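Local coordinates for SPBc2 prophage-derived uncharacterized protein yorR (Bacillus subtilis, PDB 3KB2) that is of unknown function but binds guanosine-3'-monophosphate-5'-diphosphate and magnesium in the crystal, and may act as a thymidylate kinase-like P-loop enzyme, at residues Gly8-Phe13 against Arg113-Glu118; Ser40-Leu45 against Glu82-Phe87; Glu47-Leu52 against Arg62-Asn67. All blocks are in the same frame, centred on the assembly; numbering follows the deposited sequence.

All three contacts belong to one P-loop alpha/beta domain built on a parallel five-stranded sheet, and they nest along the chain: contact 3 lies inside the loop closed by contact 2, which lies inside the loop closed by contact 1. Contacts 2 and 3 share helix 42-52, have centres about 8 Å apart and touch directly, so helices 42-52, 64-70 and 82-92 form one packed group. Contact 1 lies at the nucleotide, its centre about 23 Å from that of contact 3, on the opposite side of the chain's centre. A weak, long ion pair between Asp10 and Arg62 still links these two, bringing the phosphate-binding loop near the turn that leads into helix 64-70.

Contact 1 (Gly8-Phe13 against Arg113-Glu118); sequences GPDCCF and RVRGDE. With G3D (guanosine-3'-monophosphate-5'-diphosphate), chain C.
Arg115 starts out away from its own N (chi1 175°) and bends again at chi2 and chi3, which carries its guanidinium from the end of helix 105-115 to Asp10 and Cys11 of the P-loop. That loop, Gly8-Phe13 running on into Lys14 and Ser15, follows strand 3-7 and has the Walker A pattern, with Phe13 where the classical motif carries its last glycine. The positive phi of Phe13 suits that position. Asp10 meets Arg115 in a loose salt bridge, OD1 to NH2 at 3.6 Å. The carboxylate oxygen comes to the guanidinium edge, near its plane, although the two planar groups are turned 45° apart. Cys11 SG approaches the same group obliquely, 3.7 Å from Arg115 NH2. On its other side Arg115 has a second, longer ion pair, from NH1 to Asp117 OD2 at 3.9 Å; Asp117 lies in the poorly ordered stretch after the helix, consistent with a mobile lid as in thymidylate kinases. Phe13 turns one ring face to the guanine, whose C5 lies over the rim. Backbone N-H groups of Cys11 and Cys12 grip the beta-phosphate, and Lys14 N and Ser15 N also bond the nucleotide. Cys11 N reaches O1B of the nucleotide at 2.8 Å, N-H...O angle 151°, shorter than the bond from Cys12 N to O2B.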
loop_
_atom_site.group_PDB
_atom_site.type_symbol
_atom_site.label_atom_id
_atom_site.label_comp_id
_atom_site.label_asym_id
_atom_site.label_seq_id
_atom_site.Cartn_x
_atom_site.Cartn_y
_atom_site.Cartn_z
ATOM N N GLY A 8 6.039 -14.808 -0.927
ATOM C CA GLY A 8 4.829 -14.793 -1.719
ATOM C C GLY A 8 4.006 -13.557 -1.431
ATOM O O GLY A 8 4.225 -12.872 -0.421
ATOM N N PRO A 9 3.048 -13.241 -2.315
ATOM C CA PRO A 9 2.172 -12.078 -2.168
ATOM C C PRO A 9 1.286 -12.197 -0.932
ATOM O O PRO A 9 1.211 -13.258 -0.308
ATOM C CB PRO A 9 1.354 -12.105 -3.454
ATOM C CG PRO A 9 1.240 -13.588 -3.729
ATOM C CD PRO A 9 2.670 -14.023 -3.508
ATOM N N ASP A 10 0.606 -11.104 -0.597
ATOM C CA ASP A 10 -0.288 -11.049 0.556
ATOM C C ASP A 10 -1.447 -12.033 0.502
ATOM O O ASP A 10 -1.877 -12.467 -0.569
ATOM C CB ASP A 10 -0.882 -9.655 0.695
ATOM C CG ASP A 10 0.122 -8.636 1.163
ATOM O OD1 ASP A 10 -0.295 -7.478 1.390
ATOM O OD2 ASP A 10 1.315 -8.986 1.299
ATOM N N CYS A 11 -1.957 -12.362 1.680
ATOM C CA CYS A 11 -3.091 -13.262 1.794
ATOM C C CYS A 11 -2.864 -14.640 1.195
ATOM O O CYS A 11 -3.763 -15.213 0.573
ATOM C CB CYS A 11 -4.315 -12.604 1.158
ATOM S SG CYS A 11 -4.789 -11.078 1.997
ATOM N N CYS A 12 -1.665 -15.176 1.379
ATOM C CA CYS A 12 -1.369 -16.496 0.857
ATOM C C CYS A 12 -0.979 -17.447 1.980
ATOM O O CYS A 12 -0.184 -18.362 1.782
ATOM C CB CYS A 12 -0.273 -16.423 -0.210
ATOM S SG CYS A 12 -0.828 -15.675 -1.776
ATOM N N PHE A 13 -1.549 -17.212 3.156
ATOM C CA PHE A 13 -1.330 -18.049 4.323
ATOM C C PHE A 13 0.081 -18.035 4.910
ATOM O O PHE A 13 0.387 -18.837 5.789
ATOM C CB PHE A 13 -1.725 -19.504 3.999
ATOM C CG PHE A 13 -3.096 -19.661 3.353
ATOM C CD1 PHE A 13 -4.064 -18.665 3.460
ATOM C CD2 PHE A 13 -3.438 -20.843 2.689
ATOM C CE1 PHE A 13 -5.345 -18.848 2.922
ATOM C CE2 PHE A 13 -4.720 -21.023 2.154
ATOM C CZ PHE A 13 -5.666 -20.032 2.272
ATOM N N ARG A 113 -10.811 -8.396 -0.751
ATOM C CA ARG A 113 -12.146 -7.859 -0.562
ATOM C C ARG A 113 -12.633 -8.245 0.825
ATOM O O ARG A 113 -12.999 -7.387 1.619
ATOM C CB ARG A 113 -13.116 -8.412 -1.603
ATOM C CG ARG A 113 -12.931 -7.865 -3.002
ATOM C CD ARG A 113 -14.160 -8.147 -3.865
ATOM N NE ARG A 113 -14.335 -9.559 -4.206
ATOM C CZ ARG A 113 -13.661 -10.203 -5.160
ATOM N NH1 ARG A 113 -12.746 -9.569 -5.888
ATOM N NH2 ARG A 113 -13.924 -11.486 -5.408
ATOM N N VAL A 114 -12.628 -9.538 1.125
ATOM C CA VAL A 114 -13.092 -9.978 2.431
ATOM C C VAL A 114 -12.258 -9.398 3.565
ATOM O O VAL A 114 -12.785 -9.092 4.634
ATOM C CB VAL A 114 -13.089 -11.510 2.550
ATOM C CG1 VAL A 114 -13.984 -12.107 1.484
ATOM C CG2 VAL A 114 -11.684 -12.039 2.429
ATOM N N ARG A 115 -10.960 -9.249 3.342
ATOM C CA ARG A 115 -10.098 -8.691 4.373
ATOM C C ARG A 115 -10.550 -7.262 4.675
ATOM O O ARG A 115 -10.392 -6.765 5.793
ATOM C CB ARG A 115 -8.643 -8.678 3.901
ATOM C CG ARG A 115 -7.696 -8.008 4.880
ATOM C CD ARG A 115 -6.625 -7.207 4.156
ATOM N NE ARG A 115 -5.352 -7.916 4.050
ATOM C CZ ARG A 115 -4.253 -7.394 3.515
ATOM N NH1 ARG A 115 -4.271 -6.154 3.035
ATOM N NH2 ARG A 115 -3.133 -8.104 3.470
ATOM N N GLY A 116 -11.122 -6.613 3.666
ATOM C CA GLY A 116 -11.578 -5.245 3.821
ATOM C C GLY A 116 -10.605 -4.293 3.156
ATOM O O GLY A 116 -9.626 -3.862 3.771
ATOM N N ASP A 117 -10.865 -3.971 1.891
ATOM C CA ASP A 117 -10.000 -3.064 1.143
ATOM C C ASP A 117 -10.780 -2.036 0.327
ATOM O O ASP A 117 -10.471 -0.846 0.382
ATOM C CB ASP A 117 -9.061 -3.856 0.222
ATOM C CG ASP A 117 -7.927 -4.539 0.981
ATOM O OD1 ASP A 117 -8.209 -5.399 1.846
ATOM O OD2 ASP A 117 -6.751 -4.215 0.709
ATOM N N GLU A 118 -11.784 -2.489 -0.423
ATOM C CA GLU A 118 -12.603 -1.598 -1.253
ATOM C C GLU A 118 -11.840 -1.168 -2.510
ATOM O O GLU A 118 -12.328 -1.315 -3.635
ATOM C CB GLU A 118 -13.015 -0.354 -0.449
ATOM C CG GLU A 118 -13.872 0.661 -1.207
ATOM C CD GLU A 118 -15.354 0.330 -1.170
ATOM O OE1 GLU A 118 -16.142 1.067 -1.803
ATOM O OE2 GLU A 118 -15.731 -0.660 -0.505
HETATM P PB G3D C . -0.467 -13.602 4.736
HETATM O O1B G3D C . -0.661 -12.193 4.173
HETATM O O2B G3D C . 0.237 -14.572 3.891
HETATM O O3B G3D C . 0.310 -13.469 6.192
HETATM P PA G3D C . -2.237 -14.959 6.538
HETATM O O3A G3D C . -1.835 -14.197 5.181
HETATM O O1A G3D C . -1.432 -16.151 6.756
HETATM O O2A G3D C . -2.287 -13.886 7.637
HETATM O "O5'" G3D C . -3.755 -15.513 6.151
HETATM C "C5'" G3D C . -4.535 -14.450 5.464
HETATM C "C4'" G3D C . -5.985 -15.029 5.841
HETATM O "O4'" G3D C . -6.319 -16.294 5.245
HETATM C "C3'" G3D C . -6.345 -15.170 7.226
HETATM O "O3'" G3D C . -7.634 -14.685 7.501
HETATM C "C2'" G3D C . -6.093 -16.636 7.686
HETATM O "O2'" G3D C . -6.903 -17.013 8.653
HETATM C "C1'" G3D C . -6.760 -17.239 6.226
HETATM N N9 G3D C . -6.351 -18.690 6.117
HETATM C C8 G3D C . -5.212 -19.212 6.714
HETATM N N7 G3D C . -5.350 -20.488 6.289
HETATM C C5 G3D C . -6.540 -20.783 5.621
HETATM C C6 G3D C . -6.914 -21.889 5.153
HETATM O O6 G3D C . -6.504 -23.085 5.035
HETATM N N1 G3D C . -8.204 -21.721 4.398
HETATM C C2 G3D C . -8.682 -20.530 4.402
HETATM N N2 G3D C . -9.925 -20.372 3.580
HETATM N N3 G3D C . -8.240 -19.355 4.820
HETATM C C4 G3D C . -7.127 -19.618 5.500
HETATM P P1 G3D C . -7.984 -13.764 8.434
HETATM O O4P G3D C . -8.359 -14.387 9.667
HETATM O O5P G3D C . -9.305 -13.137 7.764
HETATM O O6P G3D C . -7.156 -12.482 8.553
#

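Contact 2 (Ser40-Leu45 against Glu82-Phe87)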
loop_
_atom_site.group_PDB
_atom_site.type_symbol
_atom_site.label_atom_id
_atom_site.label_comp_id
_atom_site.label_asym_id
_atom_site.label_seq_id
_atom_site.Cartn_x
_atom_site.Cartn_y
_atom_site.Cartn_z
ATOM N N SER A 40 15.854 2.810 5.035
ATOM C CA SER A 40 16.999 3.328 5.779
ATOM C C SER A 40 18.335 3.138 5.040
ATOM O O SER A 40 19.414 3.383 5.599
ATOM C CB SER A 40 17.053 2.711 7.188
ATOM O OG SER A 40 17.275 1.314 7.163
ATOM N N GLY A 41 18.255 2.712 3.779
ATOM C CA GLY A 41 19.457 2.542 2.974
ATOM C C GLY A 41 19.932 1.123 2.742
ATOM O O GLY A 41 19.637 0.230 3.524
ATOM N N ASN A 42 20.696 0.912 1.678
ATOM C CA ASN A 42 21.183 -0.423 1.377
ATOM C C ASN A 42 22.109 -1.050 2.444
ATOM O O ASN A 42 21.932 -2.215 2.805
ATOM C CB ASN A 42 21.847 -0.440 -0.005
ATOM C CG ASN A 42 22.363 -1.818 -0.378
ATOM O OD1 ASN A 42 23.420 -2.230 0.085
ATOM N ND2 ASN A 42 21.613 -2.542 -1.207
ATOM N N GLU A 43 23.081 -0.292 2.947
ATOM C CA GLU A 43 23.996 -0.794 3.976
ATOM C C GLU A 43 23.201 -1.369 5.162
ATOM O O GLU A 43 23.476 -2.476 5.635
ATOM C CB GLU A 43 24.902 0.333 4.494
ATOM C CG GLU A 43 25.673 1.145 3.433
ATOM C CD GLU A 43 24.780 1.884 2.422
ATOM O OE1 GLU A 43 23.850 2.625 2.823
ATOM O OE2 GLU A 43 25.033 1.725 1.208
ATOM N N LYS A 44 22.235 -0.600 5.656
ATOM C CA LYS A 44 21.410 -1.049 6.769
ATOM C C LYS A 44 20.651 -2.302 6.320
ATOM O O LYS A 44 20.543 -3.270 7.077
ATOM C CB LYS A 44 20.380 0.017 7.178
ATOM C CG LYS A 44 20.919 1.359 7.685
ATOM C CD LYS A 44 21.546 1.265 9.062
ATOM C CE LYS A 44 22.084 2.616 9.525
ATOM N NZ LYS A 44 22.796 2.485 10.833
ATOM N N LEU A 45 20.131 -2.276 5.087
ATOM C CA LEU A 45 19.350 -3.390 4.532
ATOM C C LEU A 45 20.132 -4.688 4.503
ATOM O O LEU A 45 19.702 -5.699 5.055
ATOM C CB LEU A 45 18.872 -3.064 3.105
ATOM C CG LEU A 45 18.000 -4.087 2.361
ATOM C CD1 LEU A 45 16.635 -4.216 3.015
ATOM C CD2 LEU A 45 17.839 -3.641 0.917
ATOM N N GLU A 82 22.719 -7.696 -6.953
ATOM C CA GLU A 82 22.879 -9.068 -7.408
ATOM C C GLU A 82 23.917 -9.776 -6.559
ATOM O O GLU A 82 23.716 -10.905 -6.122
ATOM C CB GLU A 82 23.336 -9.099 -8.868
ATOM C CG GLU A 82 22.315 -8.592 -9.869
ATOM C CD GLU A 82 22.807 -8.692 -11.305
ATOM O OE1 GLU A 82 23.770 -7.965 -11.664
ATOM O OE2 GLU A 82 22.232 -9.501 -12.077
ATOM N N ARG A 83 25.031 -9.099 -6.327
ATOM C CA ARG A 83 26.107 -9.676 -5.553
ATOM C C ARG A 83 25.686 -9.998 -4.123
ATOM O O ARG A 83 25.959 -11.086 -3.631
ATOM C CB ARG A 83 27.317 -8.735 -5.563
ATOM C CG ARG A 83 28.563 -9.306 -4.914
ATOM C CD ARG A 83 29.653 -8.249 -4.789
ATOM N NE ARG A 83 30.820 -8.739 -4.052
ATOM C CZ ARG A 83 31.818 -7.965 -3.626
ATOM N NH1 ARG A 83 32.831 -8.499 -2.957
ATOM N NH2 ARG A 83 31.797 -6.654 -3.860
ATOM N N GLN A 84 25.011 -9.069 -3.453
ATOM C CA GLN A 84 24.589 -9.314 -2.074
ATOM C C GLN A 84 23.609 -10.489 -2.011
ATOM O O GLN A 84 23.768 -11.393 -1.186
ATOM C CB GLN A 84 23.952 -8.053 -1.484
ATOM C CG GLN A 84 24.865 -6.845 -1.578
ATOM C CD GLN A 84 24.219 -5.559 -1.107
ATOM O OE1 GLN A 84 23.094 -5.232 -1.492
ATOM N NE2 GLN A 84 24.940 -4.808 -0.279
ATOM N N LEU A 85 22.607 -10.479 -2.891
ATOM C CA LEU A 85 21.620 -11.548 -2.924
ATOM C C LEU A 85 22.328 -12.883 -3.095
ATOM O O LEU A 85 22.044 -13.848 -2.394
ATOM C CB LEU A 85 20.640 -11.345 -4.084
ATOM C CG LEU A 85 19.687 -12.523 -4.338
ATOM C CD1 LEU A 85 18.785 -12.713 -3.136
ATOM C CD2 LEU A 85 18.857 -12.265 -5.593
ATOM N N ARG A 86 23.254 -12.932 -4.036
ATOM C CA ARG A 86 24.000 -14.145 -4.304
ATOM C C ARG A 86 24.803 -14.547 -3.062
ATOM O O ARG A 86 24.943 -15.724 -2.756
ATOM C CB ARG A 86 24.910 -13.893 -5.503
ATOM C CG ARG A 86 25.755 -15.049 -5.950
ATOM C CD ARG A 86 26.420 -14.716 -7.278
ATOM N NE ARG A 86 27.217 -13.491 -7.214
ATOM C CZ ARG A 86 27.015 -12.422 -7.983
ATOM N NH1 ARG A 86 26.036 -12.417 -8.880
ATOM N NH2 ARG A 86 27.801 -11.360 -7.864
ATOM N N PHE A 87 25.314 -13.564 -2.337
ATOM C CA PHE A 87 26.089 -13.837 -1.132
ATOM C C PHE A 87 25.210 -14.480 -0.062
ATOM O O PHE A 87 25.597 -15.463 0.560
ATOM C CB PHE A 87 26.707 -12.530 -0.620
ATOM C CG PHE A 87 27.464 -12.668 0.665
ATOM C CD1 PHE A 87 26.826 -12.484 1.883
ATOM C CD2 PHE A 87 28.818 -12.970 0.659
ATOM C CE1 PHE A 87 27.526 -12.598 3.082
ATOM C CE2 PHE A 87 29.530 -13.087 1.853
ATOM C CZ PHE A 87 28.880 -12.899 3.068
#
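This is a small polar bridge at the surface, a pair of side-chain amides joining the first turn of helix 42-52 to the first turn of helix 82-92, its centre about 17 Å from the centre of the chain. Asn42 and Gln84 reach for each other from opposite directions. Gln84 NE2 donates to Asn42 OD1 at 3.0 Å, and Asn42 ND2 returns a bond to Gln84 OE1 at 3.1 Å. Both bonds are fairly straight, 158° at the hydrogen, and each donor lies in the carbonyl plane on a lone pair of its acceptor. The two amides are nearly coplanar, 7° apart, so the paired bonds fix the rotation of each group about its last torsion. Asn42 reaches across with a trans first torsion (chi1 -179°), while Gln84 runs extended beyond CG to cover the gap between helices. The grip on Gln84 OE1 is double, because Thr81 N, just before helix 82-92, also donates to it; Asn42 ND2 has a further, weak bond to Ile79 O. Beside this polar link helix 82-92 also makes apolar contact, Leu85 packing on Val64 of helix 64-70. Such a reciprocal, two-bond amide pair is the side-chain counterpart of a cyclic amide dimer, here tying together two helix starts at the rim of a P-loop alpha/beta fold.

Contact 3 (Glu47-Leu52 against Arg62-Asn67)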
loop_
_atom_site.group_PDB
_atom_site.type_symbol
_atom_site.label_atom_id
_atom_site.label_comp_id
_atom_site.label_asym_id
_atom_site.label_seq_id
_atom_site.Cartn_x
_atom_site.Cartn_y
_atom_site.Cartn_z
ATOM N N GLU A 47 22.957 -5.455 5.978
ATOM C CA GLU A 47 23.407 -5.831 7.313
ATOM C C GLU A 47 22.344 -6.695 8.027
ATOM O O GLU A 47 22.649 -7.753 8.592
ATOM C CB GLU A 47 23.704 -4.561 8.114
ATOM C CG GLU A 47 24.112 -4.795 9.556
ATOM C CD GLU A 47 24.268 -3.493 10.336
ATOM O OE1 GLU A 47 23.261 -2.754 10.481
ATOM O OE2 GLU A 47 25.398 -3.209 10.801
ATOM N N HIS A 48 21.096 -6.250 7.978
ATOM C CA HIS A 48 20.008 -6.980 8.609
ATOM C C HIS A 48 19.781 -8.362 7.991
ATOM O O HIS A 48 19.581 -9.348 8.709
ATOM C CB HIS A 48 18.717 -6.177 8.521
ATOM C CG HIS A 48 17.603 -6.762 9.324
ATOM N ND1 HIS A 48 17.624 -6.802 10.700
ATOM C CD2 HIS A 48 16.468 -7.401 8.946
ATOM C CE1 HIS A 48 16.554 -7.444 11.139
ATOM N NE2 HIS A 48 15.838 -7.818 10.094
ATOM N N PHE A 49 19.806 -8.434 6.660
ATOM C CA PHE A 49 19.595 -9.698 5.974
ATOM C C PHE A 49 20.723 -10.660 6.264
ATOM O O PHE A 49 20.510 -11.864 6.389
ATOM C CB PHE A 49 19.477 -9.490 4.462
ATOM C CG PHE A 49 18.132 -8.995 4.024
ATOM C CD1 PHE A 49 16.973 -9.495 4.610
ATOM C CD2 PHE A 49 18.017 -8.043 3.019
ATOM C CE1 PHE A 49 15.720 -9.059 4.203
ATOM C CE2 PHE A 49 16.765 -7.595 2.601
ATOM C CZ PHE A 49 15.613 -8.104 3.195
ATOM N N ASN A 50 21.928 -10.124 6.385
ATOM C CA ASN A 50 23.084 -10.959 6.658
ATOM C C ASN A 50 22.996 -11.573 8.047
ATOM O O ASN A 50 23.411 -12.706 8.248
ATOM C CB ASN A 50 24.368 -10.143 6.542
ATOM C CG ASN A 50 25.527 -10.978 6.074
ATOM O OD1 ASN A 50 26.680 -10.607 6.241
ATOM N ND2 ASN A 50 25.224 -12.115 5.464
ATOM N N LYS A 51 22.471 -10.816 9.007
ATOM C CA LYS A 51 22.322 -11.321 10.368
ATOM C C LYS A 51 21.289 -12.432 10.381
ATOM O O LYS A 51 21.465 -13.448 11.054
ATOM C CB LYS A 51 21.867 -10.221 11.325
ATOM C CG LYS A 51 22.947 -9.239 11.708
ATOM C CD LYS A 51 22.345 -8.054 12.424
ATOM C CE LYS A 51 23.326 -6.895 12.438
ATOM N NZ LYS A 51 22.723 -5.631 12.963
ATOM N N LEU A 52 20.198 -12.244 9.650
ATOM C CA LEU A 52 19.190 -13.283 9.614
ATOM C C LEU A 52 19.818 -14.516 8.999
ATOM O O LEU A 52 19.549 -15.620 9.430
ATOM C CB LEU A 52 17.985 -12.841 8.791
ATOM C CG LEU A 52 17.254 -11.656 9.397
ATOM C CD1 LEU A 52 16.087 -11.259 8.497
ATOM C CD2 LEU A 52 16.772 -12.025 10.804
ATOM N N ARG A 62 8.686 -13.687 5.040
ATOM C CA ARG A 62 9.091 -12.691 4.044
ATOM C C ARG A 62 10.576 -12.379 4.221
ATOM O O ARG A 62 11.024 -12.061 5.324
ATOM C CB ARG A 62 8.256 -11.421 4.170
ATOM C CG ARG A 62 6.785 -11.669 3.918
ATOM C CD ARG A 62 6.167 -10.515 3.170
ATOM N NE ARG A 62 6.242 -9.291 3.951
ATOM C CZ ARG A 62 5.698 -8.141 3.578
ATOM N NH1 ARG A 62 5.035 -8.059 2.426
ATOM N NH2 ARG A 62 5.817 -7.072 4.356
ATOM N N PHE A 63 11.333 -12.459 3.129
ATOM C CA PHE A 63 12.770 -12.249 3.206
ATOM C C PHE A 63 13.362 -11.494 1.996
ATOM O O PHE A 63 12.759 -10.539 1.510
ATOM C CB PHE A 63 13.418 -13.636 3.408
ATOM C CG PHE A 63 14.828 -13.598 3.939
ATOM C CD1 PHE A 63 15.275 -12.539 4.726
ATOM C CD2 PHE A 63 15.708 -14.639 3.659
ATOM C CE1 PHE A 63 16.581 -12.524 5.223
ATOM C CE2 PHE A 63 17.010 -14.628 4.153
ATOM C CZ PHE A 63 17.445 -13.569 4.933
ATOM N N VAL A 64 14.540 -11.920 1.532
ATOM C CA VAL A 64 15.236 -11.276 0.414
ATOM C C VAL A 64 14.452 -11.215 -0.894
ATOM O O VAL A 64 14.609 -10.272 -1.661
ATOM C CB VAL A 64 16.620 -11.948 0.114
ATOM C CG1 VAL A 64 17.571 -11.768 1.298
ATOM C CG2 VAL A 64 16.433 -13.443 -0.196
ATOM N N TYR A 65 13.616 -12.205 -1.167
ATOM C CA TYR A 65 12.873 -12.179 -2.415
ATOM C C TYR A 65 11.774 -11.134 -2.410
ATOM O O TYR A 65 11.605 -10.423 -3.398
ATOM C CB TYR A 65 12.355 -13.579 -2.737
ATOM C CG TYR A 65 13.511 -14.546 -2.868
ATOM C CD1 TYR A 65 14.488 -14.369 -3.862
ATOM C CD2 TYR A 65 13.688 -15.576 -1.946
ATOM C CE1 TYR A 65 15.609 -15.187 -3.920
ATOM C CE2 TYR A 65 14.799 -16.397 -1.995
ATOM C CZ TYR A 65 15.757 -16.202 -2.976
ATOM O OH TYR A 65 16.861 -17.031 -2.989
ATOM N N SER A 66 11.039 -11.008 -1.306
ATOM C CA SER A 66 10.010 -9.982 -1.241
ATOM C C SER A 66 10.688 -8.617 -1.387
ATOM O O SER A 66 10.093 -7.686 -1.917
ATOM C CB SER A 66 9.270 -10.027 0.094
ATOM O OG SER A 66 8.635 -11.268 0.283
ATOM N N ASN A 67 11.926 -8.489 -0.906
ATOM C CA ASN A 67 12.625 -7.218 -1.028
ATOM C C ASN A 67 12.777 -6.845 -2.495
ATOM O O ASN A 67 12.520 -5.709 -2.875
ATOM C CB ASN A 67 14.002 -7.266 -0.380
ATOM C CG ASN A 67 14.794 -6.006 -0.633
ATOM O OD1 ASN A 67 14.487 -4.945 -0.101
ATOM N ND2 ASN A 67 15.814 -6.115 -1.458
#
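Val64 CG1 sits over one face of the Phe49 ring, 4.0 Å from its centroid and 14° off the normal, a CH-pi contact at the heart of this buried joint between helices 42-52 and 64-70. The same methyl also lies 3.9 Å above the centre of the Phe63 ring, so it fills the corner between two aromatic faces. Phe63, just before helix 64-70, swings its ring toward the other helix (chi1 -162°). The two rings meet obliquely, planes 78° apart and centroids separated by 5.2 Å, though their closest approach is doubtful in detail. Leu52 CD1 packs on Phe63 CE1 at 3.5 Å, the edge of Phe63 faces the carbonyl O of Phe49, and Asn67 CB adds a contact to Phe49 CZ at 4.0 Å. The outer side of helix 42-52 is different: Glu47 and Lys51 are exposed and linked, one turn apart, by a long ion pair. Toward the sheet, Phe63 rests on Ile5 and its backbone N is bonded to Glu7, both of strand 3-7. Helices 42-52 and 64-70 thus pack together with Phe63 resting on that strand, as helices pack on the parallel sheet of a P-loop alpha/beta domain.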